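Local coordinates for D-threo-3-hydroxyaspartate dehydratase (Delftia, PDB 3WQC), which uses pyridoxal 5'-phosphate to deaminate D-threo-3-hydroxyaspartate to oxaloacetate and ammonium, and also acts as a dehydratase on D-serine and on L-threo- and L-erythro-3-hydroxyaspartate, at residues B[75-78]-B[79-82]; B[117-121]-B[122-126]. One frame throughout, in Å; residues are numbered along the deposited sequence.

Contact 1: B[75-78]-B[79-82]; sequences STLK and EAEQ
Glu-79 turns its carboxylate back from the first turn of its helix to meet Ser-75 and Thr-76, the two residues that lead into that helix. Its CG lies anti to the carbonyl carbon (chi1 -78°) and the chain runs on extended, carrying the acid past the side chain of Thr-76, which it crosses at about a right angle. OE1 then accepts two hydroxyls: Ser-75 OG gives a short bond of 2.5 Å to the syn lone pair of Glu-79 OE1, whereas Thr-76 OG1 meets the same OE1 on the anti side at 2.8 Å and well out of the carboxylate plane. The other oxygen, Glu-79 OE2, takes the backbone N of Ser-75 at 3.0 Å, met from above the plane along a nearly straight N-H...O line (170°). Three bonds thus fix the rotation of this buried acid.

Thr-76 is the N-cap. With OG1 between its backbone N and carbonyl carbon (chi1 62°), the hydroxyl also accepts from Glu-79 N at 3.1 Å, so it donates to the Glu-79 side chain while capping the backbone of the same residue. The pairing resembles a capping box, but the backbone N bound by the carboxylate is that of Ser-75. Behind the cap, Ala-80 N bonds to Thr-76 O at 3.3 Å.

Helix 77-85 links parallel strands 72-74 and 90-93 in a beta-alpha-beta unit of the barrel domain. Leu-77 and Ala-80 pack against both strand 90-93 and helix 102-110, and Lys-78 NZ bonds to the backbone carbonyls of His-388 and the last residue, Trp-390. Ser-75, just after strand 72-74, touches Glu-330 of the second subunit and Lys-53, the probable cofactor attachment point, not linked in this structure.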
loop_
_atom_site.group_PDB
_atom_site.type_symbol
_atom_site.label_atom_id
_atom_site.label_comp_id
_atom_site.label_asym_id
_atom_site.label_seq_id
_atom_site.Cartn_x
_atom_site.Cartn_y
_atom_site.Cartn_z
ATOM N N SER B 75 -15.267 -0.764 6.419
ATOM C CA SER B 75 -14.126 -0.681 7.358
ATOM C C SER B 75 -13.826 0.757 7.782
ATOM O O SER B 75 -12.932 0.932 8.627
ATOM C CB SER B 75 -12.878 -1.336 6.793
ATOM O OG SER B 75 -12.311 -0.561 5.720
ATOM N N THR B 76 -14.494 1.754 7.205
ATOM C CA THR B 76 -14.256 3.166 7.493
ATOM C C THR B 76 -15.566 3.936 7.298
ATOM O O THR B 76 -16.401 3.477 6.493
ATOM C CB THR B 76 -13.200 3.799 6.564
ATOM O OG1 THR B 76 -13.651 3.735 5.185
ATOM C CG2 THR B 76 -11.832 3.123 6.671
ATOM N N LEU B 77 -15.718 5.078 7.971
ATOM C CA LEU B 77 -16.903 5.907 7.687
ATOM C C LEU B 77 -16.804 6.539 6.276
ATOM O O LEU B 77 -17.853 6.871 5.733
ATOM C CB LEU B 77 -17.206 6.941 8.786
ATOM C CG LEU B 77 -17.637 6.271 10.088
ATOM C CD1 LEU B 77 -17.912 7.376 11.095
ATOM C CD2 LEU B 77 -18.885 5.380 9.863
ATOM N N LYS B 78 -15.593 6.652 5.700
ATOM C CA LYS B 78 -15.530 7.174 4.327
ATOM C C LYS B 78 -16.224 6.202 3.398
ATOM O O LYS B 78 -16.940 6.628 2.479
ATOM C CB LYS B 78 -14.087 7.425 3.878
ATOM C CG LYS B 78 -13.985 8.198 2.538
ATOM C CD LYS B 78 -12.548 8.278 2.000
ATOM C CE LYS B 78 -12.250 9.477 1.136
ATOM N NZ LYS B 78 -10.754 9.771 1.144
ATOM N N GLU B 79 -16.029 4.901 3.597
ATOM C CA GLU B 79 -16.756 3.915 2.803
ATOM C C GLU B 79 -18.266 4.089 3.062
ATOM O O GLU B 79 -19.057 4.036 2.099
ATOM C CB GLU B 79 -16.371 2.523 3.198
ATOM C CG GLU B 79 -15.043 2.056 2.641
ATOM C CD GLU B 79 -14.541 0.929 3.518
ATOM O OE1 GLU B 79 -13.557 1.130 4.275
ATOM O OE2 GLU B 79 -15.130 -0.166 3.512
ATOM N N ALA B 80 -18.699 4.252 4.320
ATOM C CA ALA B 80 -20.169 4.431 4.537
ATOM C C ALA B 80 -20.685 5.676 3.752
ATOM O O ALA B 80 -21.751 5.581 3.114
ATOM C CB ALA B 80 -20.421 4.612 6.037
ATOM N N GLU B 81 -19.897 6.808 3.777
ATOM C CA GLU B 81 -20.356 8.002 3.090
ATOM C C GLU B 81 -20.497 7.705 1.582
ATOM O O GLU B 81 -21.507 8.091 0.925
ATOM C CB GLU B 81 -19.340 9.133 3.507
ATOM C CG GLU B 81 -19.406 10.419 2.765
ATOM C CD GLU B 81 -18.203 11.320 3.151
ATOM O OE1 GLU B 81 -17.183 11.446 2.325
ATOM O OE2 GLU B 81 -18.259 11.901 4.271
ATOM N N GLN B 82 -19.482 7.025 0.985
ATOM C CA GLN B 82 -19.446 6.775 -0.487
ATOM C C GLN B 82 -20.607 5.877 -0.858
ATOM O O GLN B 82 -21.323 6.120 -1.844
ATOM C CB GLN B 82 -18.101 6.088 -0.871
ATOM C CG GLN B 82 -18.083 5.487 -2.318
ATOM C CD GLN B 82 -16.703 4.947 -2.776
ATOM O OE1 GLN B 82 -15.703 5.674 -2.943
ATOM N NE2 GLN B 82 -16.693 3.689 -3.105
#

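Contact 2: B[117-121]-B[122-126]; sequences LIVDS and VAAAQ
Ser-121 accepts two backbone N-H groups at the start of helix 122-135, that of Ala-124 on its hydroxyl and that of Ala-125 on its carbonyl. As N-cap, Ser-121 places OG between its own backbone N and carbonyl carbon (chi1 66°), which swings the hydroxyl over the open first turn, where it accepts from Ala-124 N at 3.1 Å with an N-H...O angle of 155°. The backbone carbonyl takes the following amide: Ala-125 N reaches Ser-121 O at 3.1 Å. One residue further on, Gln-126 N bonds to Val-122 O at 2.8 Å, so the regular helical pattern follows directly from the cap.

The apolar contacts lie between the end of the strand and the start of the helix. The CB of Val-119 points toward the helix, and CG1 meets the methyl of Ala-124, with Val-119 CG1 and Ala-124 CB 3.7 Å apart; its second branch is looser, Val-119 CG2 standing 4.3 Å from Ala-125 CB. The same Ala-124 CB also lies against the capping hydroxyl, 3.3 Å from Ser-121 OG, so this small methyl touches both valine and serine. Replacing Ser-121 by an alanine would probably leave Ala-124 N without its side-chain acceptor and the Ala-124 methyl without the hydroxyl that lies against it.

The contact is the short connection from strand 114-119 into the helix, part of the beta-alpha-beta unit that returns to strand 140-146. Val-119 is hydrogen-bonded through its backbone to Trp-142 and Glu-144 of that strand, and its side chain also touches Val-141. Ala-125 packs on Thr-168 and Leu-169 of helix 159-171, while Ala-123 and Ala-124 meet Leu-351 of the second subunit.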
loop_
_atom_site.group_PDB
_atom_site.type_symbol
_atom_site.label_atom_id
_atom_site.label_comp_id
_atom_site.label_asym_id
_atom_site.label_seq_id
_atom_site.Cartn_x
_atom_site.Cartn_y
_atom_site.Cartn_z
ATOM N N LEU B 117 -23.206 0.623 14.288
ATOM C CA LEU B 117 -21.861 0.757 14.895
ATOM C C LEU B 117 -21.594 -0.474 15.767
ATOM O O LEU B 117 -22.569 -1.182 16.134
ATOM C CB LEU B 117 -21.809 2.034 15.794
ATOM C CG LEU B 117 -22.283 3.294 15.081
ATOM C CD1 LEU B 117 -22.229 4.487 16.052
ATOM C CD2 LEU B 117 -21.321 3.582 13.850
ATOM N N ILE B 118 -20.339 -0.693 16.153
ATOM C CA ILE B 118 -20.008 -1.835 16.998
ATOM C C ILE B 118 -19.157 -1.344 18.147
ATOM O O ILE B 118 -18.371 -0.383 18.033
ATOM C CB ILE B 118 -19.316 -2.983 16.204
ATOM C CG1 ILE B 118 -17.861 -2.674 15.857
ATOM C CG2 ILE B 118 -20.159 -3.346 14.956
ATOM C CD1 ILE B 118 -17.145 -3.902 15.247
ATOM N N VAL B 119 -19.266 -2.038 19.290
ATOM C CA VAL B 119 -18.421 -1.756 20.468
ATOM C C VAL B 119 -18.027 -3.088 21.108
ATOM O O VAL B 119 -18.711 -4.114 20.936
ATOM C CB VAL B 119 -19.090 -0.844 21.552
ATOM C CG1 VAL B 119 -19.452 0.502 20.929
ATOM C CG2 VAL B 119 -20.302 -1.500 22.188
ATOM N N ASP B 120 -17.049 -3.010 22.011
ATOM C CA ASP B 120 -16.640 -4.166 22.843
ATOM C C ASP B 120 -16.242 -3.759 24.255
ATOM O O ASP B 120 -15.571 -4.563 24.948
ATOM C CB ASP B 120 -15.558 -5.015 22.183
ATOM C CG ASP B 120 -14.242 -4.333 22.091
ATOM O OD1 ASP B 120 -14.080 -3.167 22.509
ATOM O OD2 ASP B 120 -13.262 -4.988 21.600
ATOM N N SER B 121 -16.707 -2.563 24.695
ATOM C CA SER B 121 -16.318 -2.095 25.989
ATOM C C SER B 121 -17.465 -1.277 26.605
ATOM O O SER B 121 -18.261 -0.678 25.883
ATOM C CB SER B 121 -15.019 -1.258 25.933
ATOM O OG SER B 121 -15.245 -0.046 25.210
ATOM N N VAL B 122 -17.474 -1.271 27.942
ATOM C CA VAL B 122 -18.456 -0.416 28.643
ATOM C C VAL B 122 -18.177 1.060 28.302
ATOM O O VAL B 122 -19.100 1.829 28.075
ATOM C CB VAL B 122 -18.345 -0.670 30.141
ATOM C CG1 VAL B 122 -19.240 0.345 30.880
ATOM C CG2 VAL B 122 -18.767 -2.113 30.470
ATOM N N ALA B 123 -16.888 1.496 28.289
ATOM C CA ALA B 123 -16.614 2.944 28.028
ATOM C C ALA B 123 -17.121 3.346 26.634
ATOM O O ALA B 123 -17.693 4.441 26.492
ATOM C CB ALA B 123 -15.143 3.231 28.101
ATOM N N ALA B 124 -16.941 2.461 25.595
ATOM C CA ALA B 124 -17.449 2.887 24.253
ATOM C C ALA B 124 -18.969 2.940 24.260
ATOM O O ALA B 124 -19.580 3.839 23.675
ATOM C CB ALA B 124 -16.914 1.966 23.155
ATOM N N ALA B 125 -19.606 1.975 24.958
ATOM C CA ALA B 125 -21.063 1.976 25.039
ATOM C C ALA B 125 -21.563 3.234 25.737
ATOM O O ALA B 125 -22.569 3.802 25.355
ATOM C CB ALA B 125 -21.538 0.671 25.732
ATOM N N GLN B 126 -20.895 3.609 26.834
ATOM C CA GLN B 126 -21.310 4.787 27.578
ATOM C C GLN B 126 -21.140 6.022 26.675
ATOM O O GLN B 126 -22.019 6.917 26.735
ATOM C CB GLN B 126 -20.422 5.004 28.808
ATOM C CG GLN B 126 -20.701 3.989 29.926
ATOM C CD GLN B 126 -19.854 4.216 31.145
ATOM O OE1 GLN B 126 -18.867 4.983 31.117
ATOM N NE2 GLN B 126 -20.185 3.554 32.259
#

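In the fold
Both contacts are N-terminal helix caps just after a strand of the same parallel barrel sheet, with strand 90-93 lying between their strands 72-74 and 114-119. Each has a hydroxyl residue at the N-cap. Their surroundings set them apart: contact 1 is mostly buried, close to the cofactor, and adds a glutamate that gathers hydroxyls and a backbone amide into a polar network; contact 2 is partly buried, farther from the chain centre and away from the annotated sites, and relies on one capping hydroxyl with valine-alanine packing. Their centres lie 19 Å apart and their nearest atoms about 5 Å, so they do not touch, yet each packs against the second subunit.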